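Ornithine carbamoyltransferase (Gloeobacter violaceus, PDB 3GD5) probably catalyses the reversible transfer of the carbamoyl group from carbamoyl phosphate to ornithine, giving citrulline and phosphate on the way to arginine. Local coordinates at residues L160-D165 against I228-V233; T188-T193 against I215-F220. All blocks are in the same frame, centred on the assembly; numbering follows the deposited sequence.

Interaction 1 of 2, residues L160-D165 against I228-V233; sequences LAYVGD and ILYTDV
With CG anti to the backbone N in both Tyr162 (chi1 175°) and Tyr230 (chi1 -161°), the two phenol rings leave neighbouring parallel strands on the same face of the sheet and lie side by side. Tyr230 CD1 comes in at the edge of the Tyr162 ring, near its plane, and lies 3.5 Å from Tyr162 CD1; the ring planes are turned 31° from each other. Leu160 continues this row, its CD2 methyl pressed tightly on Ile228 CG2 at 3.3 Å. Helices 138-152 and 168-180 pack on the same face. On the other face Ala161 CB meets Leu229 CD2.

Between the strands the bond from Ala161 N to Ile228 O is almost straight, followed by those from Tyr230 N to Ala161 O (2.7 Å) and from Val163 N to Tyr230 O. Farther along, Thr231 OG1 donates to Val163 O at 2.7 Å, adding a side-chain bond to the backbone ladder. The Tyr162 hydroxyl donates to Asp165 O (OH to O, 2.6 Å) and passes Asp232 CB; an alanine in place of Tyr162 would probably leave the Asp165 carbonyl without this donor and open a gap beside the Tyr230 ring. Tyr230 OH bonds Asp144. Backbone bonds and apolar side chains thus join the strands, with hydroxyl-to-carbonyl bonds toward and beyond their C-terminal ends, where parallel alpha/beta sheets carry their ligand sites and where Asp232 probably binds ornithine.

Interaction 2 of 2, residues T188-T193 against I215-F220; sequences TPEGFT and ILRDPF
Arg217 reaches across to Thr188 and Glu190 in the loop 188-193 by a side chain that starts extended and then folds. From CB, CG lies anti to the backbone N (chi1 -170°), and bends at chi2 and chi3 curl the rest over the backbone of Thr188 to Glu190. CG passes Thr188 O at 4.1 Å; CD comes closer to the same oxygen and also meets Glu190 N. NE sits 3.3 Å from Glu190 CA, which lies over one face of the guanidinium together with Pro189 C. At the tip Arg217 NH1 approaches the Thr193 CG2 methyl at 3.9 Å. Arg217 NH2 gives a weak, bent hydrogen bond to Thr188 O (2.9 Å).

Beside it, Thr188 N donates to Leu216 O at 3.2 Å, joining the residue that follows strand 183-187 to the last residue of strand 213-216, and Ile215 CD1 packs against Thr193 CB. The type I turn from Pro189 to Phe192 is braced at Pro189 O, where Thr188 OG1 and Phe192 N arrive from opposite faces of the carbonyl plane. Since Glu190 OE1 stays 5.0 Å from Arg217 NE, charge attraction is probably a lesser part: CD and the guanidinium lie mainly against backbone atoms of Thr188 to Glu190, and the weak bond to Thr188 O adds a polar tie.

Overall arrangement
Both interactions belong to the Asp/Orn-binding domain and to one five-stranded parallel sheet, with their centres about 11 Å apart. Interaction 1 joins strands 159-163 and 228-231 near the middle of the sheet; interaction 2 lies at its margin, after strand 183-187 and at the end of one outermost strand, 213-216. Along the chain 188-193 and 215-220 both fall between 160-165 and 228-233, and helix 219-223 leads on to strand 228-231. The two meet where Gly164 O touches Thr188 CB and Asp165 packs on Phe192. Asp165 and Phe192 each contact His245 of a second subunit, so the loops beyond these strands also take part in hexamer assembly.

Interaction 1 of 2, residues L160-D165 against I228-V233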
loop_
_atom_site.group_PDB
_atom_site.type_symbol
_atom_site.label_atom_id
_atom_site.label_comp_id
_atom_site.label_asym_id
_atom_site.label_seq_id
_atom_site.Cartn_x
_atom_site.Cartn_y
_atom_site.Cartn_z
ATOM N N LEU A 160 29.115 -4.313 -35.016
ATOM C CA LEU A 160 27.887 -4.136 -34.231
ATOM C C LEU A 160 27.779 -2.661 -33.825
ATOM O O LEU A 160 28.730 -2.069 -33.307
ATOM C CB LEU A 160 27.953 -5.033 -32.978
ATOM C CG LEU A 160 26.911 -5.134 -31.844
ATOM C CD1 LEU A 160 26.498 -3.751 -31.386
ATOM C CD2 LEU A 160 25.704 -5.936 -32.289
ATOM N N ALA A 161 26.626 -2.058 -34.083
ATOM C CA ALA A 161 26.400 -0.668 -33.709
ATOM C C ALA A 161 25.267 -0.619 -32.689
ATOM O O ALA A 161 24.170 -1.117 -32.941
ATOM C CB ALA A 161 26.039 0.157 -34.925
ATOM N N TYR A 162 25.546 -0.033 -31.531
ATOM C CA TYR A 162 24.551 0.094 -30.470
ATOM C C TYR A 162 24.158 1.555 -30.341
ATOM O O TYR A 162 25.017 2.435 -30.304
ATOM C CB TYR A 162 25.119 -0.397 -29.137
ATOM C CG TYR A 162 24.188 -0.176 -27.965
ATOM C CD1 TYR A 162 23.346 -1.190 -27.516
ATOM C CD2 TYR A 162 24.139 1.056 -27.318
ATOM C CE1 TYR A 162 22.475 -0.984 -26.445
ATOM C CE2 TYR A 162 23.273 1.276 -26.247
ATOM C CZ TYR A 162 22.447 0.252 -25.814
ATOM O OH TYR A 162 21.624 0.460 -24.733
ATOM N N VAL A 163 22.858 1.818 -30.279
ATOM C CA VAL A 163 22.376 3.189 -30.151
ATOM C C VAL A 163 21.374 3.271 -29.015
ATOM O O VAL A 163 20.469 2.442 -28.912
ATOM C CB VAL A 163 21.710 3.692 -31.466
ATOM C CG1 VAL A 163 22.681 3.535 -32.630
ATOM C CG2 VAL A 163 20.416 2.925 -31.740
ATOM N N GLY A 164 21.551 4.274 -28.163
ATOM C CA GLY A 164 20.669 4.460 -27.031
ATOM C C GLY A 164 21.447 4.846 -25.790
ATOM O O GLY A 164 22.364 5.670 -25.845
ATOM N N ASP A 165 21.088 4.240 -24.664
ATOM C CA ASP A 165 21.737 4.522 -23.388
ATOM C C ASP A 165 22.859 3.537 -23.083
ATOM O O ASP A 165 22.679 2.325 -23.197
ATOM C CB ASP A 165 20.682 4.499 -22.276
ATOM C CG ASP A 165 21.283 4.532 -20.887
ATOM O OD1 ASP A 165 22.335 5.171 -20.687
ATOM O OD2 ASP A 165 20.680 3.924 -19.981
ATOM N N ILE A 228 24.818 -5.260 -37.730
ATOM C CA ILE A 228 23.861 -5.404 -36.649
ATOM C C ILE A 228 23.598 -4.076 -35.953
ATOM O O ILE A 228 24.523 -3.425 -35.475
ATOM C CB ILE A 228 24.394 -6.402 -35.575
ATOM C CG1 ILE A 228 24.776 -7.727 -36.229
ATOM C CG2 ILE A 228 23.344 -6.641 -34.490
ATOM C CD1 ILE A 228 26.203 -8.161 -35.900
ATOM N N LEU A 229 22.337 -3.664 -35.919
ATOM C CA LEU A 229 21.960 -2.449 -35.201
ATOM C C LEU A 229 21.293 -2.947 -33.910
ATOM O O LEU A 229 20.355 -3.741 -33.948
ATOM C CB LEU A 229 20.994 -1.599 -36.027
ATOM C CG LEU A 229 21.601 -0.988 -37.293
ATOM C CD1 LEU A 229 20.561 -0.123 -37.979
ATOM C CD2 LEU A 229 22.832 -0.153 -36.935
ATOM N N TYR A 230 21.792 -2.480 -32.775
ATOM C CA TYR A 230 21.304 -2.918 -31.476
ATOM C C TYR A 230 20.830 -1.756 -30.626
ATOM O O TYR A 230 21.457 -0.697 -30.591
ATOM C CB TYR A 230 22.436 -3.642 -30.742
ATOM C CG TYR A 230 22.015 -4.544 -29.602
ATOM C CD1 TYR A 230 21.431 -4.030 -28.442
ATOM C CD2 TYR A 230 22.241 -5.918 -29.671
ATOM C CE1 TYR A 230 21.086 -4.868 -27.377
ATOM C CE2 TYR A 230 21.902 -6.759 -28.622
ATOM C CZ TYR A 230 21.323 -6.233 -27.478
ATOM O OH TYR A 230 20.957 -7.092 -26.457
ATOM N N THR A 231 19.714 -1.952 -29.939
ATOM C CA THR A 231 19.203 -0.914 -29.066
ATOM C C THR A 231 18.457 -1.528 -27.895
ATOM O O THR A 231 18.191 -2.729 -27.870
ATOM C CB THR A 231 18.285 0.068 -29.809
ATOM O OG1 THR A 231 18.075 1.220 -28.985
ATOM C CG2 THR A 231 16.953 -0.579 -30.137
ATOM N N ASP A 232 18.121 -0.683 -26.928
ATOM C CA ASP A 232 17.447 -1.111 -25.716
ATOM C C ASP A 232 16.621 0.077 -25.260
ATOM O O ASP A 232 16.729 1.159 -25.836
ATOM C CB ASP A 232 18.509 -1.466 -24.673
ATOM C CG ASP A 232 17.931 -2.107 -23.422
ATOM O OD1 ASP A 232 16.698 -2.298 -23.342
ATOM O OD2 ASP A 232 18.732 -2.423 -22.516
ATOM N N VAL A 233 15.798 -0.116 -24.234
ATOM C CA VAL A 233 14.969 0.972 -23.733
ATOM C C VAL A 233 15.817 2.142 -23.223
ATOM O O VAL A 233 16.905 1.940 -22.689
ATOM C CB VAL A 233 14.047 0.482 -22.601
ATOM C CG1 VAL A 233 13.465 1.678 -21.857
ATOM C CG2 VAL A 233 12.918 -0.374 -23.185
#

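Interaction 2 of 2, residues T188-T193 against I215-F220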
loop_
_atom_site.group_PDB
_atom_site.type_symbol
_atom_site.label_atom_id
_atom_site.label_comp_id
_atom_site.label_asym_id
_atom_site.label_seq_id
_atom_site.Cartn_x
_atom_site.Cartn_y
_atom_site.Cartn_z
ATOM N N THR A 188 25.613 7.175 -27.952
ATOM C CA THR A 188 24.721 7.576 -26.868
ATOM C C THR A 188 24.733 9.082 -26.708
ATOM O O THR A 188 25.604 9.767 -27.245
ATOM C CB THR A 188 25.185 7.023 -25.512
ATOM O OG1 THR A 188 26.228 7.863 -24.996
ATOM C CG2 THR A 188 25.709 5.609 -25.656
ATOM N N PRO A 189 23.754 9.623 -25.971
ATOM C CA PRO A 189 23.752 11.073 -25.782
ATOM C C PRO A 189 24.970 11.381 -24.907
ATOM O O PRO A 189 25.571 10.469 -24.328
ATOM C CB PRO A 189 22.429 11.328 -25.060
ATOM C CG PRO A 189 21.549 10.242 -25.588
ATOM C CD PRO A 189 22.469 9.038 -25.553
ATOM N N GLU A 190 25.322 12.657 -24.811
ATOM C CA GLU A 190 26.480 13.100 -24.043
ATOM C C GLU A 190 26.628 12.577 -22.611
ATOM O O GLU A 190 27.687 12.058 -22.247
ATOM C CB GLU A 190 26.521 14.627 -24.025
ATOM C CG GLU A 190 27.716 15.211 -23.312
ATOM C CD GLU A 190 27.816 16.704 -23.523
ATOM O OE1 GLU A 190 27.960 17.121 -24.693
ATOM O OE2 GLU A 190 27.745 17.462 -22.528
ATOM N N GLY A 191 25.592 12.711 -21.792
ATOM C CA GLY A 191 25.716 12.246 -20.419
ATOM C C GLY A 191 25.321 10.804 -20.141
ATOM O O GLY A 191 25.258 10.380 -18.984
ATOM N N PHE A 192 25.061 10.037 -21.190
ATOM C CA PHE A 192 24.655 8.654 -21.001
ATOM C C PHE A 192 25.584 7.703 -21.722
ATOM O O PHE A 192 25.135 6.759 -22.358
ATOM C CB PHE A 192 23.219 8.451 -21.499
ATOM C CG PHE A 192 22.208 9.334 -20.815
ATOM C CD1 PHE A 192 22.205 10.709 -21.032
ATOM C CD2 PHE A 192 21.279 8.793 -19.930
ATOM C CE1 PHE A 192 21.298 11.538 -20.380
ATOM C CE2 PHE A 192 20.362 9.611 -19.269
ATOM C CZ PHE A 192 20.373 10.992 -19.494
ATOM N N THR A 193 26.885 7.951 -21.617
ATOM C CA THR A 193 27.874 7.107 -22.272
ATOM C C THR A 193 28.199 5.894 -21.403
ATOM O O THR A 193 27.908 5.883 -20.204
ATOM C CB THR A 193 29.188 7.890 -22.541
ATOM O OG1 THR A 193 29.785 8.273 -21.294
ATOM C CG2 THR A 193 28.906 9.140 -23.361
ATOM N N ILE A 215 33.227 4.876 -29.006
ATOM C CA ILE A 215 32.176 5.477 -28.202
ATOM C C ILE A 215 31.883 6.801 -28.889
ATOM O O ILE A 215 32.630 7.767 -28.764
ATOM C CB ILE A 215 32.624 5.698 -26.734
ATOM C CG1 ILE A 215 31.626 6.606 -26.008
ATOM C CG2 ILE A 215 34.011 6.311 -26.697
ATOM C CD1 ILE A 215 30.167 6.183 -26.141
ATOM N N LEU A 216 30.786 6.825 -29.634
ATOM C CA LEU A 216 30.399 7.998 -30.396
ATOM C C LEU A 216 29.142 8.686 -29.891
ATOM O O LEU A 216 28.442 8.193 -29.008
ATOM C CB LEU A 216 30.184 7.603 -31.859
ATOM C CG LEU A 216 31.204 6.646 -32.481
ATOM C CD1 LEU A 216 30.816 6.367 -33.923
ATOM C CD2 LEU A 216 32.600 7.247 -32.410
ATOM N N ARG A 217 28.859 9.836 -30.485
ATOM C CA ARG A 217 27.692 10.613 -30.133
ATOM C C ARG A 217 26.649 10.454 -31.238
ATOM O O ARG A 217 25.454 10.359 -30.959
ATOM C CB ARG A 217 28.085 12.080 -29.972
ATOM C CG ARG A 217 27.015 12.966 -29.369
ATOM C CD ARG A 217 26.706 12.596 -27.920
ATOM N NE ARG A 217 27.864 12.719 -27.035
ATOM C CZ ARG A 217 28.673 11.714 -26.713
ATOM N NH1 ARG A 217 29.703 11.922 -25.901
ATOM N NH2 ARG A 217 28.449 10.499 -27.192
ATOM N N ASP A 218 27.106 10.403 -32.488
ATOM C CA ASP A 218 26.204 10.265 -33.636
ATOM C C ASP A 218 25.872 8.824 -33.986
ATOM O O ASP A 218 26.762 8.019 -34.265
ATOM C CB ASP A 218 26.788 10.952 -34.877
ATOM C CG ASP A 218 25.989 10.650 -36.145
ATOM O OD1 ASP A 218 24.748 10.803 -36.136
ATOM O OD2 ASP A 218 26.604 10.262 -37.159
ATOM N N PRO A 219 24.574 8.485 -33.985
ATOM C CA PRO A 219 24.072 7.144 -34.297
ATOM C C PRO A 219 24.145 6.785 -35.784
ATOM O O PRO A 219 24.223 5.606 -36.145
ATOM C CB PRO A 219 22.639 7.191 -33.774
ATOM C CG PRO A 219 22.242 8.597 -34.057
ATOM C CD PRO A 219 23.463 9.379 -33.604
ATOM N N PHE A 220 24.106 7.797 -36.647
ATOM C CA PHE A 220 24.192 7.550 -38.080
ATOM C C PHE A 220 25.628 7.247 -38.468
ATOM O O PHE A 220 25.889 6.646 -39.505
ATOM C CB PHE A 220 23.670 8.747 -38.872
ATOM C CG PHE A 220 22.176 8.832 -38.902
ATOM C CD1 PHE A 220 21.488 9.601 -37.970
ATOM C CD2 PHE A 220 21.450 8.096 -39.835
ATOM C CE1 PHE A 220 20.097 9.638 -37.964
ATOM C CE2 PHE A 220 20.059 8.123 -39.839
ATOM C CZ PHE A 220 19.380 8.897 -38.900
#